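Local coordinates for protein YcaO (Methanopyrus kandleri, PDB 6CIB) that binds a magnesium-associated adenosine nucleotide and probably uses ATP to drive backbone thioamidation of a ribosomally made peptide, at residues A[16-19]-A[20-23]; A[68-71]-A[72-75]; A[76-79]-A[80-84]; A[152-155]-A[156-160]. All coordinates share one frame; numbering follows the deposited sequence.

Interaction 1 of 4, residues A[16-19]-A[20-23]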
# COMPACT_ATOMS: atom_id res chain seq x y z
N PRO A 16 -6.56 -17.33 5.59
CA PRO A 16 -7.35 -16.24 6.20
C PRO A 16 -8.34 -16.69 7.28
O PRO A 16 -8.50 -15.99 8.27
CB PRO A 16 -8.08 -15.64 5.00
CG PRO A 16 -7.08 -15.80 3.90
CD PRO A 16 -6.48 -17.17 4.13
N LYS A 17 -8.98 -17.85 7.09
CA LYS A 17 -9.89 -18.41 8.10
C LYS A 17 -9.19 -18.63 9.45
O LYS A 17 -9.77 -18.35 10.49
CB LYS A 17 -10.60 -19.67 7.60
CG LYS A 17 -9.70 -20.88 7.38
CD LYS A 17 -10.50 -22.07 6.87
CE LYS A 17 -9.59 -23.27 6.67
NZ LYS A 17 -10.40 -24.45 6.26
N GLU A 18 -7.94 -19.11 9.41
CA GLU A 18 -7.10 -19.31 10.60
C GLU A 18 -6.78 -17.97 11.26
O GLU A 18 -6.91 -17.82 12.48
CB GLU A 18 -5.81 -20.06 10.23
CG GLU A 18 -5.98 -21.57 10.16
CD GLU A 18 -5.25 -22.23 9.00
OE1 GLU A 18 -4.10 -21.84 8.64
OE2 GLU A 18 -5.84 -23.18 8.44
N THR A 19 -6.37 -17.00 10.45
CA THR A 19 -6.03 -15.67 10.92
C THR A 19 -7.22 -14.95 11.55
O THR A 19 -7.06 -14.30 12.57
CB THR A 19 -5.36 -14.84 9.80
OG1 THR A 19 -4.18 -15.54 9.39
CG2 THR A 19 -4.96 -13.43 10.27
N LEU A 20 -8.41 -15.09 10.95
CA LEU A 20 -9.62 -14.49 11.52
C LEU A 20 -9.93 -15.08 12.90
O LEU A 20 -10.25 -14.33 13.84
CB LEU A 20 -10.83 -14.62 10.57
CG LEU A 20 -12.11 -13.84 10.94
CD1 LEU A 20 -11.86 -12.38 11.32
CD2 LEU A 20 -13.13 -13.92 9.82
N ARG A 21 -9.80 -16.40 13.02
CA ARG A 21 -10.04 -17.10 14.28
C ARG A 21 -9.09 -16.57 15.35
O ARG A 21 -9.50 -16.32 16.48
CB ARG A 21 -9.90 -18.61 14.06
CG ARG A 21 -10.20 -19.49 15.27
CD ARG A 21 -10.48 -20.95 14.88
NE ARG A 21 -9.48 -21.50 13.96
CZ ARG A 21 -9.74 -22.02 12.76
NH1 ARG A 21 -10.98 -22.09 12.28
NH2 ARG A 21 -8.74 -22.48 12.02
N TRP A 22 -7.83 -16.38 14.95
CA TRP A 22 -6.76 -15.84 15.78
C TRP A 22 -7.00 -14.37 16.19
O TRP A 22 -6.82 -14.02 17.36
CB TRP A 22 -5.44 -16.02 15.02
CG TRP A 22 -4.18 -15.46 15.62
CD1 TRP A 22 -3.34 -16.08 16.50
CD2 TRP A 22 -3.59 -14.19 15.32
NE1 TRP A 22 -2.27 -15.26 16.79
CE2 TRP A 22 -2.39 -14.10 16.08
CE3 TRP A 22 -3.95 -13.12 14.49
CZ2 TRP A 22 -1.56 -12.97 16.03
CZ3 TRP A 22 -3.12 -11.99 14.45
CH2 TRP A 22 -1.94 -11.93 15.22
N ILE A 23 -7.42 -13.53 15.24
CA ILE A 23 -7.80 -12.12 15.51
C ILE A 23 -8.91 -12.05 16.57
O ILE A 23 -8.84 -11.26 17.51
CB ILE A 23 -8.21 -11.36 14.21
CG1 ILE A 23 -6.98 -11.04 13.34
CG2 ILE A 23 -8.99 -10.07 14.52
CD1 ILE A 23 -7.29 -10.73 11.88
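The guanidinium of R21 lies under the backbone of the preceding turn: K17 O stands 4.3 Å above its plane, over the centre of one face, while E18 CG comes obliquely to NH2 at 3.5 Å. The W22 ring is met differently, at its edge and in its plane, where CE3 approaches T19 O at 3.8 Å. Both groups are read against one turn of helix 16-25, whose i to i+4 bonds run from L20 N to P16 O through I23 N to T19 O, the last at 2.8 Å. T19 sets its methyl opposite the backbone N and its hydroxyl opposite the carbonyl carbon (chi1 -59°), which lays CG2 against I23 CD1 at 3.9 Å and turns OG1 to R152 NH1, its hydrogen-bond partner. W22 forms a cation-pi contact with the same arginine. The E18 carboxylate and the R21 guanidinium are tilted 37° apart, and E18 OE2 stays 4.7 Å from R21 NH2, beyond a salt bridge; E18 OE1 instead accepts from L15 N. Attraction between E18 and R21 is therefore probably diffuse, whereas T19 and W22 together hold one arginine beside the nucleotide pocket, to which T19 itself belongs.

Interaction 2 of 4, residues A[68-71]-A[72-75]. With ADP (adenosine-5'-diphosphate), chain G; OXM (oxamic acid), chain I.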
# COMPACT_ATOMS: atom_id res chain seq x y z
N ARG A 68 -15.37 -12.91 2.24
CA ARG A 68 -15.81 -12.14 3.41
C ARG A 68 -14.82 -12.32 4.56
O ARG A 68 -14.55 -11.37 5.30
CB ARG A 68 -17.23 -12.57 3.83
CG ARG A 68 -17.84 -11.81 5.03
CD ARG A 68 -18.02 -10.31 4.77
NE ARG A 68 -18.87 -10.03 3.62
CZ ARG A 68 -19.04 -8.84 3.05
NH1 ARG A 68 -18.41 -7.76 3.53
NH2 ARG A 68 -19.84 -8.72 2.00
N ILE A 69 -14.28 -13.54 4.68
CA ILE A 69 -13.24 -13.82 5.68
C ILE A 69 -12.03 -12.90 5.46
O ILE A 69 -11.60 -12.21 6.40
CB ILE A 69 -12.85 -15.33 5.74
CG1 ILE A 69 -13.95 -16.16 6.44
CG2 ILE A 69 -11.55 -15.50 6.52
CD1 ILE A 69 -13.80 -17.68 6.29
N GLN A 70 -11.49 -12.87 4.24
CA GLN A 70 -10.30 -12.04 3.96
C GLN A 70 -10.57 -10.54 4.16
O GLN A 70 -9.71 -9.83 4.67
CB GLN A 70 -9.70 -12.31 2.56
CG GLN A 70 -8.52 -11.41 2.14
CD GLN A 70 -7.33 -11.42 3.11
OE1 GLN A 70 -7.16 -12.34 3.92
NE2 GLN A 70 -6.49 -10.38 3.02
N ALA A 71 -11.76 -10.09 3.76
CA ALA A 71 -12.15 -8.70 3.98
C ALA A 71 -12.17 -8.34 5.47
O ALA A 71 -11.77 -7.24 5.85
CB ALA A 71 -13.51 -8.42 3.35
N ARG A 72 -12.62 -9.29 6.30
CA ARG A 72 -12.70 -9.09 7.74
C ARG A 72 -11.32 -9.14 8.42
O ARG A 72 -11.08 -8.41 9.37
CB ARG A 72 -13.71 -10.06 8.38
CG ARG A 72 -15.14 -9.63 8.08
CD ARG A 72 -16.23 -10.51 8.65
NE ARG A 72 -17.53 -9.92 8.34
CZ ARG A 72 -18.69 -10.57 8.31
NH1 ARG A 72 -18.76 -11.87 8.57
NH2 ARG A 72 -19.80 -9.91 8.00
N VAL A 73 -10.43 -9.98 7.90
CA VAL A 73 -9.02 -10.00 8.31
C VAL A 73 -8.34 -8.68 7.92
O VAL A 73 -7.69 -8.04 8.74
CB VAL A 73 -8.26 -11.20 7.71
CG1 VAL A 73 -6.76 -11.09 7.99
CG2 VAL A 73 -8.80 -12.52 8.25
N SER A 74 -8.52 -8.30 6.65
CA SER A 74 -7.95 -7.06 6.10
C SER A 74 -8.38 -5.83 6.92
O SER A 74 -7.53 -5.00 7.28
CB SER A 74 -8.39 -6.92 4.63
OG SER A 74 -8.17 -5.63 4.12
N ALA A 75 -9.68 -5.72 7.23
CA ALA A 75 -10.19 -4.60 8.03
C ALA A 75 -9.59 -4.59 9.44
O ALA A 75 -9.17 -3.53 9.91
CB ALA A 75 -11.71 -4.60 8.08
PB ADP G . -3.26 -3.09 1.75
O1B ADP G . -2.03 -3.48 2.54
O2B ADP G . -2.99 -2.76 0.29
O3B ADP G . -4.18 -2.11 2.43
PA ADP G . -5.11 -5.19 2.55
O1A ADP G . -5.18 -6.59 2.02
O2A ADP G . -6.39 -4.40 2.54
O3A ADP G . -4.04 -4.49 1.58
O5' ADP G . -4.48 -5.24 4.02
C5' ADP G . -4.66 -4.27 5.07
C4' ADP G . -3.72 -4.61 6.24
O4' ADP G . -4.00 -5.93 6.74
C3' ADP G . -2.24 -4.65 5.84
O3' ADP G . -1.42 -4.29 6.97
C2' ADP G . -2.00 -6.11 5.50
O2' ADP G . -0.63 -6.48 5.59
C1' ADP G . -2.89 -6.82 6.52
N9 ADP G . -3.40 -8.12 6.05
C8 ADP G . -4.23 -8.30 5.00
N7 ADP G . -4.51 -9.61 4.83
C5 ADP G . -3.89 -10.29 5.80
C6 ADP G . -3.78 -11.72 6.19
N6 ADP G . -4.44 -12.67 5.49
N1 ADP G . -3.01 -12.02 7.27
C2 ADP G . -2.35 -11.07 7.98
N3 ADP G . -2.41 -9.75 7.68
C4 ADP G . -3.15 -9.31 6.61
C1 OXM I . -22.31 -12.99 1.80
N1 OXM I . -23.43 -12.68 1.16
O1 OXM I . -22.11 -14.11 2.28
C2 OXM I . -21.28 -11.96 1.93
O2 OXM I . -20.37 -12.11 2.78
O3 OXM I . -21.33 -10.95 1.19
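Four i to i+4 bonds carry the first turns of helix 68-85, from R72 N to R68 O at 3.0 Å, bent to 146°, through V73, S74 and A75. On one side of the helix R68 and R72 cross, their guanidinium planes 42° apart. R68 CG sits 3.5 Å above the plane of the R72 guanidinium, over its centre, so the aliphatic part of one arginine covers the flat end of the other. R72 reaches this place with an extended chain, whereas R68 is bent at chi2 and chi3 and presents its edge to oxamic acid. R68 NE gives oxamic acid O2 a nearly straight bond of 2.7 Å, and R68 NH2 gives O3 a similar one; E48 takes NH1 of R68 in a salt bridge, and R72 NH2 bonds to S39 OG. With an alanine in place of R72, the R68 methylenes would probably lose the flat group they rest on, and S39 OG its arginine partner.

The ADP side is built by Q70, V73 and S74. Q70 reads the adenine edge with both ends of its amide: NE2 donates to N7 at 2.8 Å and OE1 accepts from N6 at 3.2 Å. V73 CG1 packs on C6 of the base at 3.5 Å, and S74 OG bonds to O2A at 2.7 Å. A donor and acceptor pair matched to N7 and N6 is consistent with selection of adenine; with R41 NH1 also bonded to oxamic acid, the two R68 bonds are consistent with a place that can hold a small carboxylate.

Interaction 3 of 4, residues A[76-79]-A[80-84]. With MG (magnesium ion), chain H; ADP (adenosine-5'-diphosphate), chain G.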
# COMPACT_ATOMS: atom_id res chain seq x y z
N ALA A 76 -9.55 -5.75 10.09
CA ALA A 76 -8.96 -5.89 11.42
C ALA A 76 -7.49 -5.48 11.49
O ALA A 76 -7.09 -4.71 12.37
CB ALA A 76 -9.14 -7.31 11.95
N MSE A 77 -6.69 -5.99 10.55
CA MSE A 77 -5.25 -5.75 10.55
C MSE A 77 -4.90 -4.33 10.15
O MSE A 77 -3.89 -3.79 10.60
CB MSE A 77 -4.55 -6.82 9.71
CG MSE A 77 -4.77 -8.24 10.25
SE MSE A 77 -3.84 -8.46 11.99
CE MSE A 77 -2.11 -8.93 11.17
N GLU A 78 -5.75 -3.71 9.33
CA GLU A 78 -5.68 -2.28 9.02
C GLU A 78 -5.80 -1.45 10.30
O GLU A 78 -4.98 -0.55 10.54
CB GLU A 78 -6.77 -1.90 8.02
CG GLU A 78 -6.86 -0.43 7.64
CD GLU A 78 -5.89 -0.01 6.55
OE1 GLU A 78 -5.71 -0.77 5.57
OE2 GLU A 78 -5.31 1.09 6.67
N CYS A 79 -6.80 -1.76 11.13
CA CYS A 79 -6.95 -1.13 12.44
C CYS A 79 -5.72 -1.33 13.33
O CYS A 79 -5.29 -0.39 14.00
CB CYS A 79 -8.22 -1.62 13.14
SG CYS A 79 -9.71 -1.12 12.27
N VAL A 80 -5.15 -2.54 13.30
CA VAL A 80 -3.99 -2.90 14.14
C VAL A 80 -2.75 -2.09 13.74
O VAL A 80 -2.10 -1.50 14.61
CB VAL A 80 -3.71 -4.43 14.14
CG1 VAL A 80 -2.36 -4.74 14.76
CG2 VAL A 80 -4.79 -5.18 14.93
N GLU A 81 -2.43 -2.05 12.44
CA GLU A 81 -1.28 -1.29 11.95
C GLU A 81 -1.37 0.19 12.31
O GLU A 81 -0.36 0.80 12.67
CB GLU A 81 -1.03 -1.51 10.44
CG GLU A 81 -1.98 -0.79 9.50
CD GLU A 81 -1.54 -0.82 8.05
OE1 GLU A 81 -1.30 -1.92 7.52
OE2 GLU A 81 -1.45 0.26 7.43
N ARG A 82 -2.58 0.77 12.24
CA ARG A 82 -2.79 2.18 12.58
C ARG A 82 -2.56 2.46 14.07
O ARG A 82 -1.97 3.48 14.42
CB ARG A 82 -4.16 2.69 12.11
CG ARG A 82 -4.30 2.79 10.59
CD ARG A 82 -3.38 3.83 9.96
NE ARG A 82 -3.83 5.20 10.24
CZ ARG A 82 -4.67 5.89 9.46
NH1 ARG A 82 -5.15 5.35 8.35
NH2 ARG A 82 -5.02 7.12 9.80
N ALA A 83 -3.00 1.54 14.93
CA ALA A 83 -2.73 1.66 16.37
C ALA A 83 -1.24 1.53 16.68
O ALA A 83 -0.70 2.28 17.50
CB ALA A 83 -3.53 0.63 17.15
N ALA A 84 -0.57 0.60 16.00
CA ALA A 84 0.88 0.41 16.12
C ALA A 84 1.69 1.62 15.67
O ALA A 84 2.74 1.91 16.24
CB ALA A 84 1.31 -0.83 15.36
MG MG H . -0.78 -0.67 5.11
PB ADP G . -3.26 -3.09 1.75
O1B ADP G . -2.03 -3.48 2.54
O2B ADP G . -2.99 -2.76 0.29
O3B ADP G . -4.18 -2.11 2.43
PA ADP G . -5.11 -5.19 2.55
O1A ADP G . -5.18 -6.59 2.02
O2A ADP G . -6.39 -4.40 2.54
O3A ADP G . -4.04 -4.49 1.58
O5' ADP G . -4.48 -5.24 4.02
C5' ADP G . -4.66 -4.27 5.07
C4' ADP G . -3.72 -4.61 6.24
O4' ADP G . -4.00 -5.93 6.74
C3' ADP G . -2.24 -4.65 5.84
O3' ADP G . -1.42 -4.29 6.97
C2' ADP G . -2.00 -6.11 5.50
O2' ADP G . -0.63 -6.48 5.59
C1' ADP G . -2.89 -6.82 6.52
N9 ADP G . -3.40 -8.12 6.05
C8 ADP G . -4.23 -8.30 5.00
N7 ADP G . -4.51 -9.61 4.83
C5 ADP G . -3.89 -10.29 5.80
C6 ADP G . -3.78 -11.72 6.19
N6 ADP G . -4.44 -12.67 5.49
N1 ADP G . -3.01 -12.02 7.27
C2 ADP G . -2.35 -11.07 7.98
N3 ADP G . -2.41 -9.75 7.68
C4 ADP G . -3.15 -9.31 6.61
O HOH W 1 -3.03 2.28 6.88
O HOH W 2 -2.96 -0.56 4.56
O HOH W 3 -0.08 -2.25 3.70
O HOH W 4 -0.25 1.36 4.41
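Successive i to i+4 bonds continue helix 68-85 across this point, from V80 N to A76 O (3.1 Å) through E81, R82 and A83, the bond of E81 N to M77 O being the straightest at 169°. The turn forms part of the nucleotide and magnesium site of the YcaO fold. E78 and E81, one turn apart, direct their carboxylates to the same side, crossing obliquely with their planes 35° apart. E81 CG lies between the backbone N and the carbonyl carbon (chi1 76°), close over E78 O, and the chain then runs extended to the metal. E81 OE2 binds magnesium at 2.6 Å and E81 OE1 lies 2.8 Å from it; three waters and L148 O are also on the ion. E78 serves as a second shell: its OE2 stands 4.0 Å from E81 OE2, and one water donates to both oxygens, which, with the magnesium on E81, probably makes their closeness tolerable; R82 NH1, beyond salt-bridge distance of E78 OE2, may add a weaker compensation. E78 OE1 accepts from a metal-bound water that also lies near the beta-phosphate of ADP. M77, present as selenomethionine, lies against the nucleotide, CB beside O4' of the ribose and CE 3.6 Å from N3 of the base. ADP O3' lies 2.4 Å from E81 OE1, a hydrogen bond so short that its exact length is doubtful.

Interaction 4 of 4, residues A[152-155]-A[156-160]. With ADP (adenosine-5'-diphosphate), chain G.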
# COMPACT_ATOMS: atom_id res chain seq x y z
N ARG A 152 0.96 -11.76 10.17
CA ARG A 152 1.13 -12.80 11.19
C ARG A 152 2.62 -12.98 11.51
O ARG A 152 2.98 -13.35 12.63
CB ARG A 152 0.53 -14.12 10.74
CG ARG A 152 -0.99 -14.16 10.66
CD ARG A 152 -1.69 -14.21 12.00
NE ARG A 152 -1.34 -15.39 12.81
CZ ARG A 152 -1.94 -16.58 12.75
NH1 ARG A 152 -2.94 -16.81 11.91
NH2 ARG A 152 -1.52 -17.55 13.55
N LEU A 153 3.47 -12.71 10.51
CA LEU A 153 4.91 -12.75 10.67
C LEU A 153 5.51 -11.47 10.14
O LEU A 153 4.92 -10.81 9.28
CB LEU A 153 5.51 -13.95 9.92
CG LEU A 153 5.04 -15.38 10.26
CD1 LEU A 153 5.67 -16.36 9.29
CD2 LEU A 153 5.37 -15.79 11.69
N ARG A 154 6.69 -11.13 10.65
CA ARG A 154 7.38 -9.92 10.22
C ARG A 154 7.65 -9.93 8.71
O ARG A 154 7.52 -8.89 8.07
CB ARG A 154 8.61 -9.63 11.11
CG ARG A 154 9.97 -10.13 10.65
CD ARG A 154 10.80 -8.98 10.09
NE ARG A 154 12.20 -9.34 9.91
CZ ARG A 154 12.86 -9.35 8.75
NH1 ARG A 154 12.28 -9.01 7.61
NH2 ARG A 154 14.14 -9.69 8.74
N GLU A 155 7.96 -11.11 8.15
CA GLU A 155 8.20 -11.26 6.71
C GLU A 155 6.98 -10.87 5.87
O GLU A 155 7.13 -10.20 4.86
CB GLU A 155 8.65 -12.68 6.34
CG GLU A 155 10.08 -13.01 6.73
CD GLU A 155 10.21 -13.52 8.15
OE1 GLU A 155 9.22 -13.49 8.93
OE2 GLU A 155 11.32 -13.97 8.51
N GLU A 156 5.79 -11.30 6.31
CA GLU A 156 4.52 -10.92 5.67
C GLU A 156 4.38 -9.40 5.57
O GLU A 156 4.06 -8.87 4.52
CB GLU A 156 3.33 -11.44 6.48
CG GLU A 156 2.97 -12.90 6.27
CD GLU A 156 1.66 -13.26 6.94
OE1 GLU A 156 1.28 -14.44 6.89
OE2 GLU A 156 1.01 -12.35 7.53
N ALA A 157 4.62 -8.73 6.70
CA ALA A 157 4.53 -7.27 6.81
C ALA A 157 5.61 -6.56 5.98
O ALA A 157 5.32 -5.57 5.31
CB ALA A 157 4.61 -6.86 8.28
N VAL A 158 6.84 -7.08 6.01
CA VAL A 158 7.93 -6.53 5.18
C VAL A 158 7.61 -6.60 3.69
O VAL A 158 7.72 -5.59 2.99
CB VAL A 158 9.31 -7.15 5.51
CG1 VAL A 158 10.39 -6.65 4.54
CG2 VAL A 158 9.72 -6.80 6.93
N ILE A 159 7.19 -7.78 3.23
CA ILE A 159 6.78 -7.97 1.82
C ILE A 159 5.68 -6.97 1.43
O ILE A 159 5.82 -6.26 0.43
CB ILE A 159 6.33 -9.43 1.53
CG1 ILE A 159 7.53 -10.38 1.61
CG2 ILE A 159 5.64 -9.54 0.17
CD1 ILE A 159 7.16 -11.83 1.86
N GLN A 160 4.61 -6.91 2.24
CA GLN A 160 3.48 -6.03 1.99
C GLN A 160 3.89 -4.55 1.96
O GLN A 160 3.53 -3.82 1.02
CB GLN A 160 2.37 -6.26 3.03
CG GLN A 160 1.04 -5.55 2.75
CD GLN A 160 0.15 -6.31 1.77
OE1 GLN A 160 0.51 -7.38 1.28
NE2 GLN A 160 -1.03 -5.75 1.50
PB ADP G . -3.26 -3.09 1.75
O1B ADP G . -2.03 -3.48 2.54
O2B ADP G . -2.99 -2.76 0.29
O3B ADP G . -4.18 -2.11 2.43
PA ADP G . -5.11 -5.19 2.55
O1A ADP G . -5.18 -6.59 2.02
O2A ADP G . -6.39 -4.40 2.54
O3A ADP G . -4.04 -4.49 1.58
O5' ADP G . -4.48 -5.24 4.02
C5' ADP G . -4.66 -4.27 5.07
C4' ADP G . -3.72 -4.61 6.24
O4' ADP G . -4.00 -5.93 6.74
C3' ADP G . -2.24 -4.65 5.84
O3' ADP G . -1.42 -4.29 6.97
C2' ADP G . -2.00 -6.11 5.50
O2' ADP G . -0.63 -6.48 5.59
C1' ADP G . -2.89 -6.82 6.52
N9 ADP G . -3.40 -8.12 6.05
C8 ADP G . -4.23 -8.30 5.00
N7 ADP G . -4.51 -9.61 4.83
C5 ADP G . -3.89 -10.29 5.80
C6 ADP G . -3.78 -11.72 6.19
N6 ADP G . -4.44 -12.67 5.49
N1 ADP G . -3.01 -12.02 7.27
C2 ADP G . -2.35 -11.07 7.98
N3 ADP G . -2.41 -9.75 7.68
C4 ADP G . -3.15 -9.31 6.61
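E156 OE2 is gripped by two groups: R152 N donates to it at 2.7 Å, and R12 NH1 pairs with it in a salt bridge. The R152 N-H arrives from above the carboxylate plane, 51° out of it. E156 CG stands opposite the carbonyl carbon (chi1 -80°) and the rest of the chain is extended, which carries the carboxylate back along the helix start to the loop. E156 OE1 takes A13 N, and E156 OE2 also lies 3.6 Å from ADP C2. With an alanine here, R152 N and A13 N would probably lose their acceptor and R12 its carboxylate mate, though R12 also bonds to ADP. L153 occupies the N-cap position; its carbonyl receives a weak bond from A157 N at 3.3 Å, whereas V158 N to R154 O, at 2.8 Å, is firm. Beside that bond the R154 and V158 side chains run the same way, and NH1 meets V158 CG2 at 3.4 Å with the methyl at the guanidinium edge. One turn beyond E156, Q160 sends NE2 to ADP O1B at 2.7 Å and 168°, so two residues of one helix face reach opposite ends of the nucleotide. Helix 154-177 thus begins against helix 313-325, touched by L153, E155 and I159, and against strand 346-351, where A157 and V158 meet V347, while R152 turns to T19 and W22 of helix 16-25.

In the fold
From the N terminus, interaction 1 comes first on helix 16-25, then interactions 2 and 3 in direct succession on helix 68-85, then interaction 4 at the start of helix 154-177. Each lies within one continuous run of chain, so none closes a long loop, and none nests in or crosses another. The ties are spatial. Helix 16-25 packs on helix 68-85 at both stages, P16 against I69 and Q70, and I23 against A76 and M77. It also reaches R152 through T19 and W22. Interactions 2 and 4, with nearest atoms about 7 Å apart, do not touch, yet both contact ADP, as do interaction 3 and, through T19, interaction 1.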